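Alginate lyase, family PL7 (Zobellia galactanivorans, PDB 4BE3) cleaves alginate as an exolytic lyase of polysaccharide lyase family 7, probably breaking the polyuronate chain by beta-elimination. Local coordinates at residues A[50-55]-A[62-67]; A[104-109]-A[259-264]; A[16-21]-A[30-35]; A[92-97]-A[292-297]. All blocks are in the same frame, centred on the assembly; numbering follows the deposited sequence.

Contact 1: residues A[50-55]-A[62-67]. With SRT (S,R meso-tartaric acid), chain C.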
loop_
_atom_site.group_PDB
_atom_site.type_symbol
_atom_site.label_atom_id
_atom_site.label_comp_id
_atom_site.label_asym_id
_atom_site.label_seq_id
_atom_site.Cartn_x
_atom_site.Cartn_y
_atom_site.Cartn_z
ATOM N N LYS A 50 0.845 26.233 9.580
ATOM C CA LYS A 50 1.045 27.124 10.726
ATOM C C LYS A 50 0.016 26.676 11.746
ATOM O O LYS A 50 -1.143 26.305 11.387
ATOM C CB LYS A 50 0.840 28.515 10.258
ATOM C CG LYS A 50 1.114 29.573 11.420
ATOM C CD LYS A 50 0.773 30.985 10.895
ATOM C CE LYS A 50 1.225 31.968 11.995
ATOM N NZ LYS A 50 1.133 33.376 11.494
ATOM N N THR A 51 0.426 26.603 13.013
ATOM C CA THR A 51 -0.536 26.165 14.024
ATOM C C THR A 51 -0.192 26.812 15.393
ATOM O O THR A 51 0.984 26.915 15.737
ATOM C CB THR A 51 -0.501 24.616 14.143
ATOM O OG1 THR A 51 -1.400 24.158 15.146
ATOM C CG2 THR A 51 0.941 24.082 14.576
ATOM N N PRO A 52 -1.196 27.103 16.183
ATOM C CA PRO A 52 -0.833 27.740 17.486
ATOM C C PRO A 52 -0.455 26.660 18.489
ATOM O O PRO A 52 -0.589 25.439 18.208
ATOM C CB PRO A 52 -2.234 28.387 17.892
ATOM C CG PRO A 52 -3.240 27.333 17.357
ATOM C CD PRO A 52 -2.660 27.004 16.012
ATOM N N ASN A 53 -0.015 27.104 19.689
ATOM C CA ASN A 53 0.275 26.152 20.713
ATOM C C ASN A 53 -0.989 25.474 21.301
ATOM O O ASN A 53 -0.960 24.329 21.710
ATOM C CB ASN A 53 0.936 27.010 21.895
ATOM C CG ASN A 53 2.407 27.397 21.625
ATOM O OD1 ASN A 53 3.018 27.032 20.600
ATOM N ND2 ASN A 53 2.982 28.198 22.619
ATOM N N SER A 54 -2.129 26.229 21.279
ATOM C CA SER A 54 -3.327 25.652 21.790
ATOM C C SER A 54 -4.495 26.026 20.830
ATOM O O SER A 54 -4.891 27.185 20.756
ATOM C CB SER A 54 -3.533 26.163 23.254
ATOM O OG SER A 54 -4.818 25.776 23.668
ATOM N N GLY A 55 -4.866 25.089 19.924
ATOM C CA GLY A 55 -6.090 25.373 19.030
ATOM C C GLY A 55 -7.043 24.234 19.375
ATOM O O GLY A 55 -7.247 23.931 20.568
ATOM N N SER A 62 -2.874 15.772 22.993
ATOM C CA SER A 62 -2.984 17.118 23.659
ATOM C C SER A 62 -2.380 18.256 22.825
ATOM O O SER A 62 -2.451 19.401 23.223
ATOM C CB SER A 62 -2.100 17.081 24.913
ATOM O OG SER A 62 -2.729 16.277 25.845
ATOM N N ASN A 63 -1.692 17.926 21.728
ATOM C CA ASN A 63 -0.953 18.948 20.989
ATOM C C ASN A 63 -1.749 19.312 19.718
ATOM O O ASN A 63 -2.463 18.387 19.136
ATOM C CB ASN A 63 0.404 18.366 20.566
ATOM C CG ASN A 63 1.399 18.414 21.734
ATOM O OD1 ASN A 63 1.387 19.378 22.462
ATOM N ND2 ASN A 63 2.297 17.412 21.859
ATOM N N THR A 64 -1.638 20.570 19.294
ATOM C CA THR A 64 -2.372 21.077 18.163
ATOM C C THR A 64 -1.533 20.903 16.921
ATOM O O THR A 64 -0.234 20.853 16.983
ATOM C CB THR A 64 -2.564 22.574 18.429
ATOM O OG1 THR A 64 -3.382 22.651 19.656
ATOM C CG2 THR A 64 -3.321 23.241 17.250
ATOM N N ARG A 65 -2.210 20.664 15.775
ATOM C CA ARG A 65 -1.354 20.475 14.543
ATOM C C ARG A 65 -2.076 21.149 13.355
ATOM O O ARG A 65 -3.304 21.288 13.405
ATOM C CB ARG A 65 -1.181 18.961 14.250
ATOM C CG ARG A 65 -2.472 18.276 13.734
ATOM C CD ARG A 65 -2.327 16.752 13.752
ATOM N NE ARG A 65 -2.473 16.259 15.161
ATOM C CZ ARG A 65 -1.863 15.176 15.591
ATOM N NH1 ARG A 65 -0.885 14.612 14.811
ATOM N NH2 ARG A 65 -2.157 14.636 16.770
ATOM N N THR A 66 -1.298 21.504 12.340
ATOM C CA THR A 66 -1.879 21.680 10.970
ATOM C C THR A 66 -1.068 20.690 10.189
ATOM O O THR A 66 0.197 20.920 9.997
ATOM C CB THR A 66 -1.627 23.075 10.489
ATOM O OG1 THR A 66 -2.389 23.981 11.314
ATOM C CG2 THR A 66 -2.131 23.178 9.021
ATOM N N GLU A 67 -1.643 19.515 9.823
ATOM C CA GLU A 67 -0.690 18.440 9.368
ATOM C C GLU A 67 -1.513 17.534 8.393
ATOM O O GLU A 67 -2.709 17.191 8.694
ATOM C CB GLU A 67 -0.331 17.610 10.653
ATOM C CG GLU A 67 0.799 16.603 10.378
ATOM C CD GLU A 67 1.132 15.768 11.592
ATOM O OE1 GLU A 67 0.197 15.362 12.373
ATOM O OE2 GLU A 67 2.335 15.454 11.700
HETATM O O1 SRT C . -3.369 11.146 15.736
HETATM O O11 SRT C . -1.937 11.485 13.961
HETATM C C1 SRT C . -3.036 11.394 14.544
HETATM C C2 SRT C . -4.021 11.801 13.503
HETATM O O2 SRT C . -3.942 11.183 12.199
HETATM C C3 SRT C . -5.154 12.699 13.927
HETATM O O3 SRT C . -4.365 13.796 13.732
HETATM C C4 SRT C . -6.413 12.663 13.184
HETATM O O4 SRT C . -6.729 13.556 12.406
HETATM O O41 SRT C . -7.109 11.649 13.211
HETATM O O HOH W 1 0.374 21.992 20.805
HETATM O O HOH W 2 -2.591 21.984 22.217
#
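The two sheets of the PL7 beta-jelly roll draw together behind the tartrate pocket, where Thr64 and Thr66 meet Lys50, Thr51 and Gly55. Strand 50-52 belongs to one sheet and strand 65-67 to the other; their short axes run nearly antiparallel, at 162°. The join relies on threonine hydroxyls and not on a ladder of backbone bonds. Thr66 OG1 donates to Lys50 O at 2.6 Å, approaching from above the carbonyl plane. Further on, Gly55 N gives Thr64 OG1 an almost perfectly straight bond of 2.9 Å (179°). With chi1 at -63°, Thr64 keeps OG1 beside its own backbone N, while CG2 lies anti to that N, in tight contact with Thr51 OG1 (3.0 Å). A water accepts from Thr64 N and reaches Asn53 O, so the loop ends are also bridged. Arg65 points the other way, into the pocket. Its NH1 forms a salt bridge with Glu67 OE1 (2.8 Å) in the guanidinium plane, while Lys257 pairs with the same carboxylate oxygen. This should help hold the guanidinium flat beneath the ligand, whose O3 sits over the centre of one face, 3.4 Å from Arg65 CZ.

Contact 2: residues A[104-109]-A[259-264]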
loop_
_atom_site.group_PDB
_atom_site.type_symbol
_atom_site.label_atom_id
_atom_site.label_comp_id
_atom_site.label_asym_id
_atom_site.label_seq_id
_atom_site.Cartn_x
_atom_site.Cartn_y
_atom_site.Cartn_z
ATOM N N SER A 104 9.418 22.868 20.327
ATOM C CA SER A 104 9.710 21.969 19.162
ATOM C C SER A 104 8.430 21.774 18.300
ATOM O O SER A 104 7.281 22.055 18.706
ATOM C CB SER A 104 10.112 20.565 19.689
ATOM O OG SER A 104 9.141 19.737 20.337
ATOM N N VAL A 105 8.674 21.191 17.172
ATOM C CA VAL A 105 7.534 20.938 16.192
ATOM C C VAL A 105 7.899 19.658 15.460
ATOM O O VAL A 105 9.088 19.416 15.140
ATOM C CB VAL A 105 7.360 22.135 15.211
ATOM C CG1 VAL A 105 8.621 22.458 14.395
ATOM C CG2 VAL A 105 6.223 21.840 14.203
ATOM N N VAL A 106 6.912 18.764 15.255
ATOM C CA VAL A 106 7.238 17.513 14.475
ATOM C C VAL A 106 6.816 17.832 13.030
ATOM O O VAL A 106 5.708 18.330 12.752
ATOM C CB VAL A 106 6.312 16.419 15.126
ATOM C CG1 VAL A 106 6.274 15.140 14.204
ATOM C CG2 VAL A 106 7.087 15.973 16.440
ATOM N N VAL A 107 7.733 17.461 12.132
ATOM C CA VAL A 107 7.690 17.842 10.727
ATOM C C VAL A 107 7.502 16.601 9.799
ATOM O O VAL A 107 7.320 16.800 8.587
ATOM C CB VAL A 107 8.930 18.596 10.266
ATOM C CG1 VAL A 107 8.974 19.890 11.078
ATOM C CG2 VAL A 107 10.228 17.781 10.483
ATOM N N GLY A 108 7.503 15.423 10.374
ATOM C CA GLY A 108 7.133 14.153 9.624
ATOM C C GLY A 108 6.993 12.999 10.559
ATOM O O GLY A 108 7.639 13.007 11.664
ATOM N N GLN A 109 6.096 12.029 10.284
ATOM C CA GLN A 109 5.969 10.940 11.182
ATOM C C GLN A 109 5.464 9.721 10.401
ATOM O O GLN A 109 4.962 9.897 9.261
ATOM C CB GLN A 109 4.856 11.148 12.215
ATOM C CG GLN A 109 4.294 12.424 12.444
ATOM C CD GLN A 109 3.122 12.401 13.451
ATOM O OE1 GLN A 109 2.430 13.383 13.581
ATOM N NE2 GLN A 109 2.899 11.286 14.098
ATOM N N GLY A 259 3.826 17.980 8.141
ATOM C CA GLY A 259 3.284 19.348 8.284
ATOM C C GLY A 259 3.896 19.987 9.563
ATOM O O GLY A 259 5.141 19.890 9.728
ATOM N N ALA A 260 3.032 20.623 10.388
ATOM C CA ALA A 260 3.484 21.246 11.644
ATOM C C ALA A 260 2.642 20.688 12.782
ATOM O O ALA A 260 1.518 21.140 13.006
ATOM C CB ALA A 260 3.342 22.749 11.534
ATOM N N TYR A 261 3.210 19.741 13.537
ATOM C CA TYR A 261 2.477 19.150 14.677
ATOM C C TYR A 261 3.211 19.776 15.860
ATOM O O TYR A 261 4.365 19.376 16.179
ATOM C CB TYR A 261 2.731 17.632 14.588
ATOM C CG TYR A 261 2.166 16.826 15.769
ATOM C CD1 TYR A 261 1.153 17.340 16.605
ATOM C CD2 TYR A 261 2.649 15.496 15.954
ATOM C CE1 TYR A 261 0.608 16.493 17.615
ATOM C CE2 TYR A 261 2.106 14.698 16.954
ATOM C CZ TYR A 261 1.128 15.192 17.737
ATOM O OH TYR A 261 0.620 14.350 18.717
ATOM N N ASN A 262 2.572 20.735 16.462
ATOM C CA ASN A 262 3.242 21.611 17.501
ATOM C C ASN A 262 3.422 20.815 18.743
ATOM O O ASN A 262 2.442 20.324 19.241
ATOM C CB ASN A 262 2.338 22.759 17.770
ATOM C CG ASN A 262 3.099 23.921 18.474
ATOM O OD1 ASN A 262 4.237 23.697 18.921
ATOM N ND2 ASN A 262 2.506 25.081 18.511
ATOM N N GLN A 263 4.660 20.686 19.298
ATOM C CA GLN A 263 4.702 19.930 20.541
ATOM C C GLN A 263 4.779 20.907 21.719
ATOM O O GLN A 263 4.875 20.438 22.851
ATOM C CB GLN A 263 6.051 19.207 20.609
ATOM C CG GLN A 263 6.240 18.327 19.341
ATOM C CD GLN A 263 5.220 17.195 19.310
ATOM O OE1 GLN A 263 4.270 17.209 18.397
ATOM N NE2 GLN A 263 5.325 16.245 20.156
ATOM N N THR A 264 4.605 22.194 21.473
ATOM C CA THR A 264 4.528 23.069 22.673
ATOM C C THR A 264 3.035 23.402 22.947
ATOM O O THR A 264 2.308 23.901 22.103
ATOM C CB THR A 264 5.258 24.427 22.333
ATOM O OG1 THR A 264 6.625 24.177 22.047
ATOM C CG2 THR A 264 5.287 25.302 23.679
HETATM O O HOH W 3 6.674 24.786 19.257
#
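This is an antiparallel strand pairing in the interior of the sheet that carries the tartrate site, joining Val105 and Val106 to Asn262 and Tyr261. Val106 and Tyr261 form a hydrogen-bonded pair: Val106 N donates to Tyr261 O at 2.8 Å, and Tyr261 N returns a bond of 3.0 Å to Val106 O. Val105 and Asn262 are the neighbouring non-hydrogen-bonded pair, after which Gln263 N reaches Ser104 O at 3.0 Å. At the other end the chain turns at Gly259, whose carbonyl O receives a CA-H contact from Val107 CA (3.4 Å).

The two faces differ. Val105 CG2 packs on Ala260 CB at 4.0 Å, facing Ala296 and Val298 of the opposing sheet. On the other face, Tyr261 holds its ring anti to the backbone N (chi1 174°), which lays it alongside Val106. Gln263, bent at chi2, brings CG to 3.8 Å from Val106 CG2 and one end of its amide over one face of the Tyr261 ring. Replacing it with an alanine would strip this packing from Val106 CG2 and the ring face and would probably open a gap. Asn262 OD1 accepts from Thr264 N in an Asx turn, and OD1 and Ser104 O each accept a hydrogen bond from a shared water that also bonds Thr264 OG1. Asn262 ND2 bonds Asn53 OD1, and Tyr103 N bonds Thr264 OG1. Arg65 makes a cation-pi contact with Tyr261, and the Gln109 side chain lies about 5 Å from the tartrate: the face bearing Tyr261 is turned to the site, consistent with the concave face of the PL7 jelly roll.

Contact 3: residues A[16-21]-A[30-35]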
loop_
_atom_site.group_PDB
_atom_site.type_symbol
_atom_site.label_atom_id
_atom_site.label_comp_id
_atom_site.label_asym_id
_atom_site.label_seq_id
_atom_site.Cartn_x
_atom_site.Cartn_y
_atom_site.Cartn_z
ATOM N N ILE A 16 -6.216 16.474 5.700
ATOM C CA ILE A 16 -5.543 17.393 6.663
ATOM C C ILE A 16 -6.377 17.539 7.924
ATOM O O ILE A 16 -7.647 17.410 7.874
ATOM C CB ILE A 16 -5.218 18.786 5.959
ATOM C CG1 ILE A 16 -4.089 19.613 6.715
ATOM C CG2 ILE A 16 -6.473 19.672 5.902
ATOM C CD1 ILE A 16 -3.509 20.746 5.925
ATOM N N LEU A 17 -5.674 17.839 9.050
ATOM C CA LEU A 17 -6.369 18.407 10.228
ATOM C C LEU A 17 -5.679 19.788 10.397
ATOM O O LEU A 17 -4.401 19.840 10.428
ATOM C CB LEU A 17 -6.139 17.492 11.438
ATOM C CG LEU A 17 -6.504 18.158 12.810
ATOM C CD1 LEU A 17 -8.037 18.556 12.707
ATOM C CD2 LEU A 17 -6.238 17.058 13.796
ATOM N N LEU A 18 -6.416 20.886 10.613
ATOM C CA LEU A 18 -5.835 22.216 10.883
ATOM C C LEU A 18 -5.811 22.510 12.340
ATOM O O LEU A 18 -6.554 21.836 13.134
ATOM C CB LEU A 18 -6.714 23.305 10.223
ATOM C CG LEU A 18 -6.995 23.053 8.705
ATOM C CD1 LEU A 18 -7.851 24.285 8.273
ATOM C CD2 LEU A 18 -5.734 22.975 7.804
ATOM N N GLY A 19 -5.087 23.572 12.691
ATOM C CA GLY A 19 -4.896 23.969 14.115
ATOM C C GLY A 19 -6.226 24.389 14.743
ATOM O O GLY A 19 -6.329 24.384 15.967
ATOM N N ASP A 20 -7.204 24.799 13.927
ATOM C CA ASP A 20 -8.484 25.106 14.499
ATOM C C ASP A 20 -9.513 23.940 14.534
ATOM O O ASP A 20 -10.705 24.211 14.822
ATOM C CB ASP A 20 -9.082 26.267 13.774
ATOM C CG ASP A 20 -9.544 25.882 12.378
ATOM O OD1 ASP A 20 -9.329 24.696 11.892
ATOM O OD2 ASP A 20 -10.204 26.767 11.722
ATOM N N GLY A 21 -9.071 22.721 14.265
ATOM C CA GLY A 21 -9.813 21.459 14.420
ATOM C C GLY A 21 -10.585 21.147 13.112
ATOM O O GLY A 21 -11.258 20.112 13.028
ATOM N N TYR A 30 -7.543 23.698 -1.994
ATOM C CA TYR A 30 -8.029 24.013 -0.643
ATOM C C TYR A 30 -6.998 24.763 0.076
ATOM O O TYR A 30 -5.829 24.346 0.010
ATOM C CB TYR A 30 -8.319 22.738 0.058
ATOM C CG TYR A 30 -8.756 23.016 1.505
ATOM C CD1 TYR A 30 -10.019 23.454 1.777
ATOM C CD2 TYR A 30 -7.816 22.886 2.576
ATOM C CE1 TYR A 30 -10.463 23.736 3.097
ATOM C CE2 TYR A 30 -8.247 23.093 3.870
ATOM C CZ TYR A 30 -9.554 23.532 4.119
ATOM O OH TYR A 30 -9.939 23.794 5.405
ATOM N N ALA A 31 -7.375 25.859 0.742
ATOM C CA ALA A 31 -6.391 26.551 1.620
ATOM C C ALA A 31 -7.213 27.114 2.741
ATOM O O ALA A 31 -8.467 27.240 2.624
ATOM C CB ALA A 31 -5.626 27.684 0.876
ATOM N N LYS A 32 -6.540 27.491 3.847
ATOM C CA LYS A 32 -7.247 28.247 4.812
ATOM C C LYS A 32 -6.221 29.170 5.403
ATOM O O LYS A 32 -5.123 28.746 5.897
ATOM C CB LYS A 32 -7.846 27.327 5.874
ATOM C CG LYS A 32 -8.417 28.280 6.939
ATOM C CD LYS A 32 -9.853 28.048 7.262
ATOM C CE LYS A 32 -10.019 27.030 8.367
ATOM N NZ LYS A 32 -11.162 27.605 9.140
ATOM N N ASP A 33 -6.508 30.474 5.328
ATOM C CA ASP A 33 -5.634 31.505 5.820
ATOM C C ASP A 33 -5.215 31.206 7.288
ATOM O O ASP A 33 -6.041 30.702 8.121
ATOM C CB ASP A 33 -6.406 32.844 5.940
ATOM C CG ASP A 33 -6.719 33.465 4.570
ATOM O OD1 ASP A 33 -6.241 33.040 3.549
ATOM O OD2 ASP A 33 -7.420 34.477 4.605
ATOM N N ASP A 34 -3.963 31.561 7.566
ATOM C CA ASP A 34 -3.352 31.310 8.936
ATOM C C ASP A 34 -3.119 29.856 9.303
ATOM O O ASP A 34 -2.702 29.648 10.462
ATOM C CB ASP A 34 -4.234 31.867 10.047
ATOM C CG ASP A 34 -4.251 33.387 10.077
ATOM O OD1 ASP A 34 -3.419 34.062 9.348
ATOM O OD2 ASP A 34 -5.150 33.853 10.827
ATOM N N PHE A 35 -3.422 28.874 8.439
ATOM C CA PHE A 35 -3.139 27.467 8.807
ATOM C C PHE A 35 -2.431 26.790 7.676
ATOM O O PHE A 35 -1.457 26.105 7.885
ATOM C CB PHE A 35 -4.414 26.697 9.113
ATOM C CG PHE A 35 -5.131 27.269 10.354
ATOM C CD1 PHE A 35 -4.662 27.006 11.626
ATOM C CD2 PHE A 35 -6.254 28.074 10.188
ATOM C CE1 PHE A 35 -5.324 27.570 12.751
ATOM C CE2 PHE A 35 -6.907 28.640 11.300
ATOM C CZ PHE A 35 -6.446 28.395 12.561
#
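Asp20 and Lys32 approach from opposite directions and form a salt bridge, Lys32 NZ meeting the syn lone pair of Asp20 OD2 at 2.9 Å. The lysine gets there by bending at chi2, chi3 and chi4, a folded path that presses its CE to 3.5 Å from Leu18 CD1, tighter than usual van der Waals contact. The same methyl also meets Tyr30 OH, at 3.6 Å, the leucine and tyrosine side chains pointing at each other.

Phe35 fills the other half of the contact. The side chains of Asp20 and Phe35 cross at about a right angle, Asp20 CB coming to 3.6 Å from Phe35 CZ, with the carboxylate and ring planes 37° apart. Phe35 CD1 lies close to Gly19 N (3.6 Å), and a side chain on that glycine would probably be tight against Phe35 CE1. Leu18 CD2 adds a looser apolar contact with Phe35 CB.

Behind these groups stand two local turns. A type I beta turn from Leu18 to Gly21, closed by Gly21 N to Leu18 O at 2.9 Å, presents Gly19 and Asp20 to the ring, and Gly21 has the positive phi that favours glycine. On the partner side, Phe35 N bonds back to Lys32 O (3.1 Å). Asp20 OD1 has a second partner in Thr22 OG1.

Leu17, next to Leu18, lines the tartrate pocket, and strand 14-17 lies beside strand 65-70 in the jelly-roll sheet bearing it. Further out, helix 286-291 covers Phe35 through Ile286 and Tyr290, Thr66 of strand 65-70 touches Leu18 and Phe35, and Phe36 of strand 36-41 packs on Ile16, Leu18 and Tyr30.

Contact 4: residues A[92-97]-A[292-297]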
loop_
_atom_site.group_PDB
_atom_site.type_symbol
_atom_site.label_atom_id
_atom_site.label_comp_id
_atom_site.label_asym_id
_atom_site.label_seq_id
_atom_site.Cartn_x
_atom_site.Cartn_y
_atom_site.Cartn_z
ATOM N N SER A 92 7.516 27.653 19.266
ATOM C CA SER A 92 7.019 28.533 20.358
ATOM C C SER A 92 8.165 29.263 21.004
ATOM O O SER A 92 9.218 28.661 21.314
ATOM C CB SER A 92 6.361 27.688 21.420
ATOM O OG SER A 92 5.909 28.552 22.422
ATOM N N THR A 93 7.958 30.562 21.298
ATOM C CA THR A 93 8.988 31.329 22.061
ATOM C C THR A 93 8.729 31.242 23.534
ATOM O O THR A 93 9.408 31.940 24.237
ATOM C CB THR A 93 8.880 32.840 21.669
ATOM O OG1 THR A 93 7.536 33.272 21.813
ATOM C CG2 THR A 93 9.244 32.966 20.159
ATOM N N SER A 94 7.715 30.519 24.004
ATOM C CA SER A 94 7.579 30.297 25.462
ATOM C C SER A 94 7.401 28.804 25.735
ATOM O O SER A 94 7.123 28.017 24.820
ATOM C CB SER A 94 6.325 31.028 25.960
ATOM O OG SER A 94 5.147 30.642 25.244
ATOM N N GLY A 95 7.622 28.418 27.000
ATOM C CA GLY A 95 7.498 26.952 27.337
ATOM C C GLY A 95 8.531 26.849 28.496
ATOM O O GLY A 95 9.359 27.791 28.735
ATOM N N ASP A 96 8.483 25.728 29.193
ATOM C CA ASP A 96 9.318 25.474 30.337
ATOM C C ASP A 96 10.546 24.699 29.799
ATOM O O ASP A 96 10.420 23.628 29.228
ATOM C CB ASP A 96 8.476 24.656 31.297
ATOM C CG ASP A 96 9.238 24.319 32.543
ATOM O OD1 ASP A 96 10.449 24.050 32.485
ATOM O OD2 ASP A 96 8.616 24.332 33.611
ATOM N N ALA A 97 11.738 25.267 29.940
ATOM C CA ALA A 97 12.960 24.560 29.347
ATOM C C ALA A 97 13.310 23.285 30.025
ATOM O O ALA A 97 14.106 22.527 29.454
ATOM C CB ALA A 97 14.188 25.551 29.505
ATOM N N ASN A 292 1.880 36.717 19.447
ATOM C CA ASN A 292 2.903 36.762 20.576
ATOM C C ASN A 292 3.849 35.534 20.515
ATOM O O ASN A 292 4.401 35.113 21.557
ATOM C CB ASN A 292 2.155 36.744 21.925
ATOM C CG ASN A 292 1.455 38.098 22.197
ATOM O OD1 ASN A 292 0.264 38.292 21.882
ATOM N ND2 ASN A 292 2.222 39.047 22.615
ATOM N N GLY A 293 4.052 34.942 19.339
ATOM C CA GLY A 293 5.080 33.897 19.266
ATOM C C GLY A 293 4.652 32.505 19.715
ATOM O O GLY A 293 5.520 31.628 19.817
ATOM N N SER A 294 3.393 32.303 20.046
ATOM C CA SER A 294 2.946 31.055 20.624
ATOM C C SER A 294 2.390 30.173 19.472
ATOM O O SER A 294 1.203 29.752 19.449
ATOM C CB SER A 294 1.880 31.347 21.660
ATOM O OG SER A 294 2.476 31.807 22.838
ATOM N N TYR A 295 3.314 29.804 18.577
ATOM C CA TYR A 295 2.908 28.944 17.454
ATOM C C TYR A 295 4.110 28.356 16.776
ATOM O O TYR A 295 5.293 28.729 17.058
ATOM C CB TYR A 295 2.147 29.809 16.394
ATOM C CG TYR A 295 3.002 30.865 15.739
ATOM C CD1 TYR A 295 3.190 32.100 16.321
ATOM C CD2 TYR A 295 3.599 30.619 14.488
ATOM C CE1 TYR A 295 3.942 33.111 15.714
ATOM C CE2 TYR A 295 4.398 31.634 13.864
ATOM C CZ TYR A 295 4.535 32.851 14.484
ATOM O OH TYR A 295 5.278 33.846 13.855
ATOM N N ALA A 296 3.825 27.375 15.856
ATOM C CA ALA A 296 4.907 26.851 15.098
ATOM C C ALA A 296 4.523 27.022 13.629
ATOM O O ALA A 296 3.342 27.070 13.300
ATOM C CB ALA A 296 4.983 25.312 15.395
ATOM N N GLU A 297 5.518 27.104 12.773
ATOM C CA GLU A 297 5.241 27.332 11.393
ATOM C C GLU A 297 6.336 26.700 10.535
ATOM O O GLU A 297 7.543 26.887 10.801
ATOM C CB GLU A 297 5.281 28.883 11.160
ATOM C CG GLU A 297 4.997 29.195 9.617
ATOM C CD GLU A 297 4.920 30.688 9.356
ATOM O OE1 GLU A 297 4.551 31.434 10.335
ATOM O OE2 GLU A 297 5.212 31.179 8.217
HETATM O O HOH W 4 5.099 32.484 23.268
#
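With chi1 at 52°, Thr93 holds OG1 between its backbone N and carbonyl carbon, which brings the hydroxyl to 3.3 Å from Gly293 O, a bond that is not settled. The firm bond comes from the amide, Thr93 N to Gly293 O at 3.0 Å (161°), while Ser92 CA offers the same oxygen a CA-H contact. Ser92 has chi1 at 180°, which carries OG back to its own loop, where it donates to Ser94 O at 2.7 Å; Asn53 ND2 is also bonded to that hydroxyl. An alanine in place of Ser92 would probably cost Ser94 O its donor and Asn53 ND2 this partner.

The contact ties the loop after strand 80-90 to the start of strand 295-306, an inner strand of the seven-stranded sheet of the jelly roll, between strands 44-52 and 80-90. Ser294 is the centre of an inverse gamma turn there, with a weak bond of 3.1 Å from Tyr295 N to Gly293 O. At Gly293 a CB would clash with Thr93 OG1. One water bonds Thr93 OG1 (2.9 Å) and Ser94 OG and donates to Asn292 O and Ser294 OG. Asp280 binds both serines, its backbone N to Ser94 OG and its backbone O to Ser294 OG.

In the fold
Contact 1 touches each of the others, its centre lying 9 to 11 Å from theirs, and stands where the two sheets of the jelly roll meet. Strand 65-70 joins it to contact 2 through neighbouring strand 260-262 and to contact 3 through strand 14-17, all in the sheet that bears the tartrate. Strand 44-52 pairs with strand 295-306 of the opposing sheet, which carries contact 4. Contacts 3 and 4 are farthest apart, with centres about 19 Å from each other. Along the chain, contact 3 closes first, then contact 1, while contact 2 is nested within the long loop closed by contact 4. Two local and two long-range contacts together join the sheets behind the ligand pocket.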